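Local coordinates for transcription termination factor FttA (Methanosarcina mazei, PDB 2XR1), which probably terminates transcription genome-wide by cutting nascent RNA at the exit channel of RNA polymerase, as a homodimeric zinc-dependent nuclease of the metallo-beta-lactamase superfamily, at residues G191-F200 against E606-V614; F352-K360 against G582-Y592. All coordinates share one frame; numbering follows the deposited sequence.

In the fold
Both contacts tie the N-terminal part of the metallo-beta-lactamase fold to its C-terminal part, which the chain reaches only after the beta-CASP region. Contact 1 closes the longer excursion, from 191-200 to 606-614, and contact 2 lies within that span; their centres are about 15 Å apart. They meet at the dinuclear zinc site. His-607 of contact 1 and Asp-355 of contact 2 share one zinc ion, held by His-607 NE2 and Asp-355 OD2; NE2 merely packs 3.1 Å from Asp-355 OD1. Asp-355 reaches the second zinc as well. The imidazoles of His-607 and His-583 approach to 3.8 Å between their CE1 atoms, and Phe-200 CB packs 3.8 Å from Phe-352 CE2.

Contact 1. Residues G191-F200 against E606-V614; sequences GCKEVGRSCF and EHGDEKACV. With ZN (zinc ion), chain F.
The backbone N-H of His-607 donates to Gly-191 O, a fairly straight bond of 2.9 Å that holds the main chain on which this zinc ligand is mounted. Gly-608 N adds a weak bond to Glu-194 O, and the CA-H of His-607 makes a bent C-H...O contact with the same oxygen. His-607 NE2 binds a zinc ion at 2.2 Å, together with Asp-249, His-250 and Asp-355; its other nitrogen, ND1, is bonded to Thr-382, which probably fixes the ring's rotation. Ser-198 OG lies in the ring plane, 3.8 Å from His-607 CD2.

The Glu-194 carboxylate ties the loop together: Arg-197 grips it side-on through NE and NH2, and OE2 also accepts from Gly-191 N, on the anti lone pair, and from Asn-633 ND2. Gly-191 itself suits a place where a side chain would run into Ser-198.

Packing spreads outward from here. Val-195 lays CG2 on Gly-608 CA at 3.9 Å; glycine suits Gly-608 because a side chain would press on Ala-612 in the helix's first turn. Glu-606, bent at chi2 (98°), brings OE1 to 3.4 Å from Phe-200 CE2, its carboxylate nearly perpendicular to the ring. The aliphatic part of Lys-193 slants across Glu-610 CG, while its NZ bonds to Thr-632 and Leu-631.

Asp-609 N-caps helix 610-624, OD1 accepting from Ala-612 N. The loop before strand 199-203 meets the turn joining strand 602-606 to that helix, beside strands 376-380 and 627-630.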
# COMPACT_ATOMS: atom_id res chain seq x y z
N GLY B 191 -11.96 4.00 7.50
CA GLY B 191 -13.16 3.19 7.64
C GLY B 191 -12.91 1.80 8.21
O GLY B 191 -13.78 0.91 8.12
N CYS B 192 -11.74 1.62 8.83
CA CYS B 192 -11.35 0.33 9.34
C CYS B 192 -11.14 0.41 10.84
O CYS B 192 -10.41 1.27 11.34
CB CYS B 192 -10.11 -0.20 8.59
SG CYS B 192 -10.52 -0.58 6.81
N LYS B 193 -11.81 -0.49 11.55
CA LYS B 193 -11.80 -0.49 13.02
C LYS B 193 -12.33 0.84 13.54
O LYS B 193 -12.01 1.24 14.65
CB LYS B 193 -10.41 -0.81 13.57
CG LYS B 193 -9.95 -2.24 13.29
CD LYS B 193 -8.54 -2.44 13.83
CE LYS B 193 -8.05 -3.89 13.81
NZ LYS B 193 -7.80 -4.39 12.44
N GLU B 194 -13.13 1.50 12.71
CA GLU B 194 -13.79 2.76 13.06
C GLU B 194 -15.06 2.88 12.19
O GLU B 194 -15.22 2.21 11.18
CB GLU B 194 -12.87 3.97 12.87
CG GLU B 194 -12.44 4.17 11.41
CD GLU B 194 -11.24 5.13 11.18
OE1 GLU B 194 -10.61 5.68 12.14
OE2 GLU B 194 -10.93 5.32 9.99
N VAL B 195 -15.98 3.70 12.63
CA VAL B 195 -17.06 4.18 11.78
C VAL B 195 -16.59 5.52 11.35
O VAL B 195 -16.07 6.27 12.17
CB VAL B 195 -18.35 4.33 12.58
CG1 VAL B 195 -19.31 5.07 11.78
CG2 VAL B 195 -18.89 2.93 12.94
N GLY B 196 -16.70 5.86 10.09
CA GLY B 196 -16.21 7.15 9.66
C GLY B 196 -15.11 7.04 8.63
O GLY B 196 -14.33 6.11 8.66
N ARG B 197 -15.11 8.01 7.71
CA ARG B 197 -14.13 8.23 6.67
C ARG B 197 -13.75 6.99 5.87
O ARG B 197 -12.59 6.78 5.57
CB ARG B 197 -12.90 8.95 7.20
CG ARG B 197 -12.21 8.28 8.38
CD ARG B 197 -10.79 8.80 8.61
NE ARG B 197 -10.12 7.96 9.57
CZ ARG B 197 -8.90 8.17 10.04
NH1 ARG B 197 -8.19 9.20 9.62
NH2 ARG B 197 -8.41 7.32 10.95
N SER B 198 -14.76 6.19 5.53
CA SER B 198 -14.65 5.12 4.61
C SER B 198 -14.00 5.61 3.35
O SER B 198 -14.34 6.70 2.82
CB SER B 198 -16.03 4.57 4.26
OG SER B 198 -16.60 3.76 5.30
N CYS B 199 -13.07 4.78 2.85
CA CYS B 199 -12.30 5.09 1.65
C CYS B 199 -11.37 3.89 1.37
O CYS B 199 -10.57 3.54 2.23
CB CYS B 199 -11.48 6.36 1.85
SG CYS B 199 -10.59 6.87 0.38
N PHE B 200 -11.52 3.24 0.22
CA PHE B 200 -10.80 2.01 -0.07
C PHE B 200 -10.23 2.09 -1.48
O PHE B 200 -10.79 2.71 -2.39
CB PHE B 200 -11.76 0.81 0.04
CG PHE B 200 -12.20 0.55 1.43
CD1 PHE B 200 -11.46 -0.32 2.27
CD2 PHE B 200 -13.30 1.18 1.95
CE1 PHE B 200 -11.83 -0.55 3.58
CE2 PHE B 200 -13.68 0.97 3.30
CZ PHE B 200 -12.95 0.10 4.11
N GLU B 606 -15.17 -4.08 8.09
CA GLU B 606 -14.89 -2.68 8.19
C GLU B 606 -16.13 -1.96 8.70
O GLU B 606 -17.13 -2.59 8.98
CB GLU B 606 -14.44 -2.10 6.83
CG GLU B 606 -15.27 -2.49 5.63
CD GLU B 606 -16.34 -1.47 5.18
OE1 GLU B 606 -16.19 -0.22 5.33
OE2 GLU B 606 -17.37 -1.94 4.59
N HIS B 607 -16.04 -0.65 8.90
CA HIS B 607 -17.21 0.17 9.29
C HIS B 607 -17.87 -0.39 10.56
O HIS B 607 -19.02 -0.78 10.56
CB HIS B 607 -18.17 0.23 8.15
CG HIS B 607 -19.17 1.32 8.25
ND1 HIS B 607 -20.25 1.25 9.10
CD2 HIS B 607 -19.34 2.46 7.53
CE1 HIS B 607 -21.01 2.32 8.93
NE2 HIS B 607 -20.48 3.06 7.98
N GLY B 608 -17.09 -0.40 11.63
CA GLY B 608 -17.58 -0.71 12.95
C GLY B 608 -16.54 -0.25 13.93
O GLY B 608 -15.42 0.05 13.53
N ASP B 609 -16.86 -0.16 15.22
CA ASP B 609 -15.81 0.11 16.16
C ASP B 609 -14.91 -1.13 16.23
O ASP B 609 -15.30 -2.19 15.75
CB ASP B 609 -16.35 0.56 17.51
CG ASP B 609 -17.23 -0.50 18.21
OD1 ASP B 609 -16.89 -1.73 18.20
OD2 ASP B 609 -18.24 -0.07 18.83
N GLU B 610 -13.70 -0.99 16.74
CA GLU B 610 -12.71 -2.07 16.67
C GLU B 610 -13.25 -3.43 17.05
O GLU B 610 -13.17 -4.36 16.26
CB GLU B 610 -11.49 -1.77 17.54
CG GLU B 610 -10.35 -2.73 17.27
CD GLU B 610 -9.10 -2.38 18.02
OE1 GLU B 610 -9.18 -1.61 19.03
OE2 GLU B 610 -8.04 -2.91 17.60
N LYS B 611 -13.79 -3.55 18.25
CA LYS B 611 -14.34 -4.83 18.71
C LYS B 611 -15.42 -5.34 17.75
O LYS B 611 -15.54 -6.51 17.51
CB LYS B 611 -14.91 -4.69 20.13
CG LYS B 611 -15.09 -6.01 20.85
CD LYS B 611 -16.08 -5.93 22.05
CE LYS B 611 -16.07 -7.24 22.89
NZ LYS B 611 -15.42 -8.47 22.21
N ALA B 612 -16.20 -4.45 17.17
CA ALA B 612 -17.26 -4.90 16.27
C ALA B 612 -16.65 -5.64 15.08
O ALA B 612 -17.13 -6.70 14.73
CB ALA B 612 -18.20 -3.70 15.83
N CYS B 613 -15.63 -5.06 14.46
CA CYS B 613 -15.07 -5.64 13.22
C CYS B 613 -14.41 -6.95 13.51
O CYS B 613 -14.59 -7.90 12.79
CB CYS B 613 -14.05 -4.70 12.57
SG CYS B 613 -14.78 -3.10 11.93
N VAL B 614 -13.66 -7.01 14.58
CA VAL B 614 -12.92 -8.20 14.96
C VAL B 614 -13.85 -9.34 15.42
O VAL B 614 -13.62 -10.51 15.10
CB VAL B 614 -11.83 -7.83 16.05
CG1 VAL B 614 -11.16 -9.05 16.66
CG2 VAL B 614 -10.78 -6.84 15.42
ZN ZN F . -21.67 4.55 6.94

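Contact 2. Residues F352-K360 against G582-Y592; sequences FTGDYKYEK and GHSDRRQLMEY. With ZN (zinc ion), chain E; ZN (zinc ion), chain F.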
# COMPACT_ATOMS: atom_id res chain seq x y z
N PHE B 352 -18.01 -5.10 -2.55
CA PHE B 352 -17.95 -4.18 -1.46
C PHE B 352 -19.36 -3.94 -1.11
O PHE B 352 -20.09 -3.51 -1.96
CB PHE B 352 -17.36 -2.86 -1.91
CG PHE B 352 -15.88 -2.86 -2.00
CD1 PHE B 352 -15.24 -3.46 -3.09
CD2 PHE B 352 -15.09 -2.24 -1.02
CE1 PHE B 352 -13.84 -3.47 -3.19
CE2 PHE B 352 -13.71 -2.25 -1.12
CZ PHE B 352 -13.08 -2.87 -2.21
N THR B 353 -19.76 -4.17 0.13
CA THR B 353 -21.18 -4.08 0.48
C THR B 353 -21.60 -2.67 0.70
O THR B 353 -22.77 -2.36 0.51
CB THR B 353 -21.54 -4.87 1.78
OG1 THR B 353 -20.80 -4.31 2.86
CG2 THR B 353 -21.21 -6.35 1.67
N GLY B 354 -20.69 -1.79 1.09
CA GLY B 354 -21.10 -0.48 1.63
C GLY B 354 -21.92 -0.78 2.89
O GLY B 354 -21.75 -1.86 3.50
N ASP B 355 -22.79 0.15 3.27
CA ASP B 355 -23.72 -0.05 4.36
C ASP B 355 -24.93 -0.79 3.77
O ASP B 355 -25.35 -0.49 2.65
CB ASP B 355 -24.11 1.29 4.97
CG ASP B 355 -22.93 2.03 5.68
OD1 ASP B 355 -21.85 1.38 5.75
OD2 ASP B 355 -23.09 3.22 6.15
N TYR B 356 -25.47 -1.79 4.47
CA TYR B 356 -26.57 -2.54 3.97
C TYR B 356 -27.47 -3.07 5.04
O TYR B 356 -27.06 -3.17 6.19
CB TYR B 356 -26.09 -3.72 3.15
CG TYR B 356 -25.32 -4.78 3.88
CD1 TYR B 356 -23.93 -4.69 4.03
CD2 TYR B 356 -25.96 -5.93 4.33
CE1 TYR B 356 -23.22 -5.70 4.67
CE2 TYR B 356 -25.29 -6.96 4.96
CZ TYR B 356 -23.91 -6.84 5.14
OH TYR B 356 -23.22 -7.86 5.74
N LYS B 357 -28.70 -3.45 4.65
CA LYS B 357 -29.63 -4.11 5.54
C LYS B 357 -30.28 -5.31 4.87
O LYS B 357 -31.12 -5.17 3.98
CB LYS B 357 -30.71 -3.14 6.03
CG LYS B 357 -31.60 -3.74 7.11
CD LYS B 357 -32.08 -2.70 8.14
CE LYS B 357 -33.04 -3.25 9.22
NZ LYS B 357 -32.36 -3.97 10.33
N TYR B 358 -29.92 -6.49 5.37
CA TYR B 358 -30.44 -7.75 4.88
C TYR B 358 -31.76 -8.05 5.48
O TYR B 358 -31.88 -8.99 6.22
CB TYR B 358 -29.44 -8.87 5.18
CG TYR B 358 -29.69 -10.17 4.46
CD1 TYR B 358 -30.07 -10.18 3.12
CD2 TYR B 358 -29.52 -11.39 5.10
CE1 TYR B 358 -30.30 -11.36 2.48
CE2 TYR B 358 -29.72 -12.58 4.45
CZ TYR B 358 -30.12 -12.55 3.13
OH TYR B 358 -30.33 -13.68 2.44
N GLU B 359 -32.76 -7.25 5.18
CA GLU B 359 -34.10 -7.42 5.74
C GLU B 359 -35.01 -6.49 5.00
O GLU B 359 -34.61 -5.44 4.64
CB GLU B 359 -34.15 -7.09 7.21
CG GLU B 359 -35.54 -7.33 7.82
CD GLU B 359 -35.74 -6.66 9.19
OE1 GLU B 359 -34.74 -6.12 9.76
OE2 GLU B 359 -36.89 -6.68 9.72
N LYS B 360 -36.24 -6.89 4.74
CA LYS B 360 -37.21 -6.00 4.07
C LYS B 360 -37.69 -4.98 5.08
O LYS B 360 -38.09 -5.35 6.16
CB LYS B 360 -38.42 -6.78 3.54
CG LYS B 360 -39.15 -6.07 2.35
CD LYS B 360 -40.67 -5.87 2.61
CE LYS B 360 -41.49 -5.89 1.32
NZ LYS B 360 -42.89 -6.30 1.60
N GLY B 582 -31.13 1.52 9.78
CA GLY B 582 -30.95 1.12 8.38
C GLY B 582 -29.75 0.19 8.14
O GLY B 582 -29.33 0.01 7.00
N HIS B 583 -29.20 -0.38 9.22
CA HIS B 583 -28.18 -1.43 9.14
C HIS B 583 -28.66 -2.80 9.58
O HIS B 583 -29.53 -2.95 10.45
CB HIS B 583 -27.03 -1.09 10.05
CG HIS B 583 -26.26 0.13 9.66
ND1 HIS B 583 -25.23 0.10 8.73
CD2 HIS B 583 -26.32 1.41 10.12
CE1 HIS B 583 -24.71 1.31 8.65
NE2 HIS B 583 -25.34 2.11 9.49
N SER B 584 -28.05 -3.80 8.99
CA SER B 584 -28.21 -5.16 9.40
C SER B 584 -27.74 -5.29 10.82
O SER B 584 -26.66 -4.85 11.13
CB SER B 584 -27.35 -6.06 8.51
OG SER B 584 -27.88 -6.15 7.24
N ASP B 585 -28.52 -5.93 11.68
CA ASP B 585 -28.04 -6.24 13.02
C ASP B 585 -27.07 -7.43 12.96
O ASP B 585 -26.69 -7.87 11.87
CB ASP B 585 -29.22 -6.48 13.98
CG ASP B 585 -29.88 -7.87 13.82
OD1 ASP B 585 -29.53 -8.62 12.87
OD2 ASP B 585 -30.78 -8.21 14.66
N ARG B 586 -26.64 -7.92 14.12
CA ARG B 586 -25.64 -8.99 14.15
C ARG B 586 -26.15 -10.23 13.41
O ARG B 586 -25.47 -10.74 12.57
CB ARG B 586 -25.25 -9.32 15.59
CG ARG B 586 -24.61 -10.66 15.78
CD ARG B 586 -23.14 -10.69 15.37
NE ARG B 586 -22.60 -11.97 15.81
CZ ARG B 586 -21.33 -12.25 16.05
NH1 ARG B 586 -20.37 -11.35 15.91
NH2 ARG B 586 -21.03 -13.47 16.46
N ARG B 587 -27.36 -10.66 13.71
CA ARG B 587 -27.97 -11.80 13.03
C ARG B 587 -27.96 -11.59 11.49
O ARG B 587 -27.57 -12.44 10.72
CB ARG B 587 -29.40 -12.02 13.50
CG ARG B 587 -29.90 -13.44 13.24
CD ARG B 587 -31.42 -13.58 13.45
NE ARG B 587 -32.15 -13.25 12.22
CZ ARG B 587 -32.83 -12.11 12.01
NH1 ARG B 587 -32.92 -11.15 12.96
NH2 ARG B 587 -33.44 -11.91 10.84
N GLN B 588 -28.35 -10.41 11.07
CA GLN B 588 -28.51 -10.14 9.65
C GLN B 588 -27.18 -10.09 8.93
O GLN B 588 -27.11 -10.48 7.76
CB GLN B 588 -29.31 -8.85 9.47
CG GLN B 588 -30.79 -9.12 9.73
CD GLN B 588 -31.57 -7.89 10.16
OE1 GLN B 588 -31.01 -6.78 10.28
NE2 GLN B 588 -32.87 -8.08 10.41
N LEU B 589 -26.15 -9.58 9.59
CA LEU B 589 -24.81 -9.59 9.02
C LEU B 589 -24.40 -11.04 8.75
O LEU B 589 -23.92 -11.38 7.67
CB LEU B 589 -23.82 -8.91 9.96
CG LEU B 589 -24.04 -7.38 10.04
CD1 LEU B 589 -23.31 -6.71 11.21
CD2 LEU B 589 -23.62 -6.77 8.73
N MET B 590 -24.62 -11.90 9.73
CA MET B 590 -24.24 -13.29 9.60
C MET B 590 -25.06 -14.00 8.54
O MET B 590 -24.54 -14.81 7.81
CB MET B 590 -24.38 -14.02 10.94
CG MET B 590 -23.28 -13.64 11.93
SD MET B 590 -21.68 -14.50 11.63
CE MET B 590 -21.87 -15.94 12.70
N GLU B 591 -26.35 -13.68 8.45
CA GLU B 591 -27.22 -14.33 7.49
C GLU B 591 -26.81 -13.91 6.06
O GLU B 591 -26.77 -14.75 5.16
CB GLU B 591 -28.70 -14.03 7.81
CG GLU B 591 -29.27 -14.72 9.08
CD GLU B 591 -30.73 -14.24 9.51
OE1 GLU B 591 -31.11 -13.05 9.22
OE2 GLU B 591 -31.50 -15.07 10.15
N TYR B 592 -26.44 -12.64 5.89
CA TYR B 592 -26.03 -12.11 4.59
C TYR B 592 -24.89 -12.89 3.96
O TYR B 592 -24.95 -13.21 2.77
CB TYR B 592 -25.57 -10.67 4.71
CG TYR B 592 -25.27 -10.01 3.38
CD1 TYR B 592 -26.30 -9.56 2.57
CD2 TYR B 592 -23.98 -9.81 2.95
CE1 TYR B 592 -26.07 -8.93 1.38
CE2 TYR B 592 -23.72 -9.21 1.73
CZ TYR B 592 -24.80 -8.77 0.95
OH TYR B 592 -24.59 -8.19 -0.28
ZN ZN E . -24.65 4.91 5.75
ZN ZN F . -21.67 4.55 6.94
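Tyr-356 holds CG between its backbone N and carbonyl carbon (chi1 65°), which swings the ring back over Tyr-592, whose own CG stands anti to N (chi1 -174°). Tyr-356 CE2 thus sits over one face of the Tyr-592 ring, 3.4 Å from CG, with the planes inclined at 37°. Tyr-592 in turn points an edge at the face of Tyr-358, and its CA-H lies over that same ring. Leu-589 CD2 packs against CZ and OH of Tyr-356, whose hydroxyl pairs with Ser-379.

Ser-584 stitches the backbones together: its N donates in plane to a lone pair of Tyr-356 O at 3.0 Å, and its small hydroxyl accepts from Tyr-358 N at 2.8 Å while donating to Tyr-356 O from above the carbonyl plane. At the start of helix 586-594, the N-cap Asp-585 and Gln-588 of the first turn form a capping box, each side chain taking the other's backbone N-H. Gln-588 OE1 also takes Lys-357 NZ (3.1 Å) on a lone pair, and NE2 meets Glu-359 OE1 (2.8 Å) from above the carboxylate. Lys-357 NZ also bonds to His-583 O and Gln-390, with a weak salt bridge to Glu-359.

Asp-355 OD2 bridges the zinc ions, 2.1 Å from the one shared with His-607 and 2.3 Å from the other, as expected of this superfamily's bridging aspartate; the same oxygen lies at the edge of the His-583 ring, near its plane, 3.5 Å from CE1.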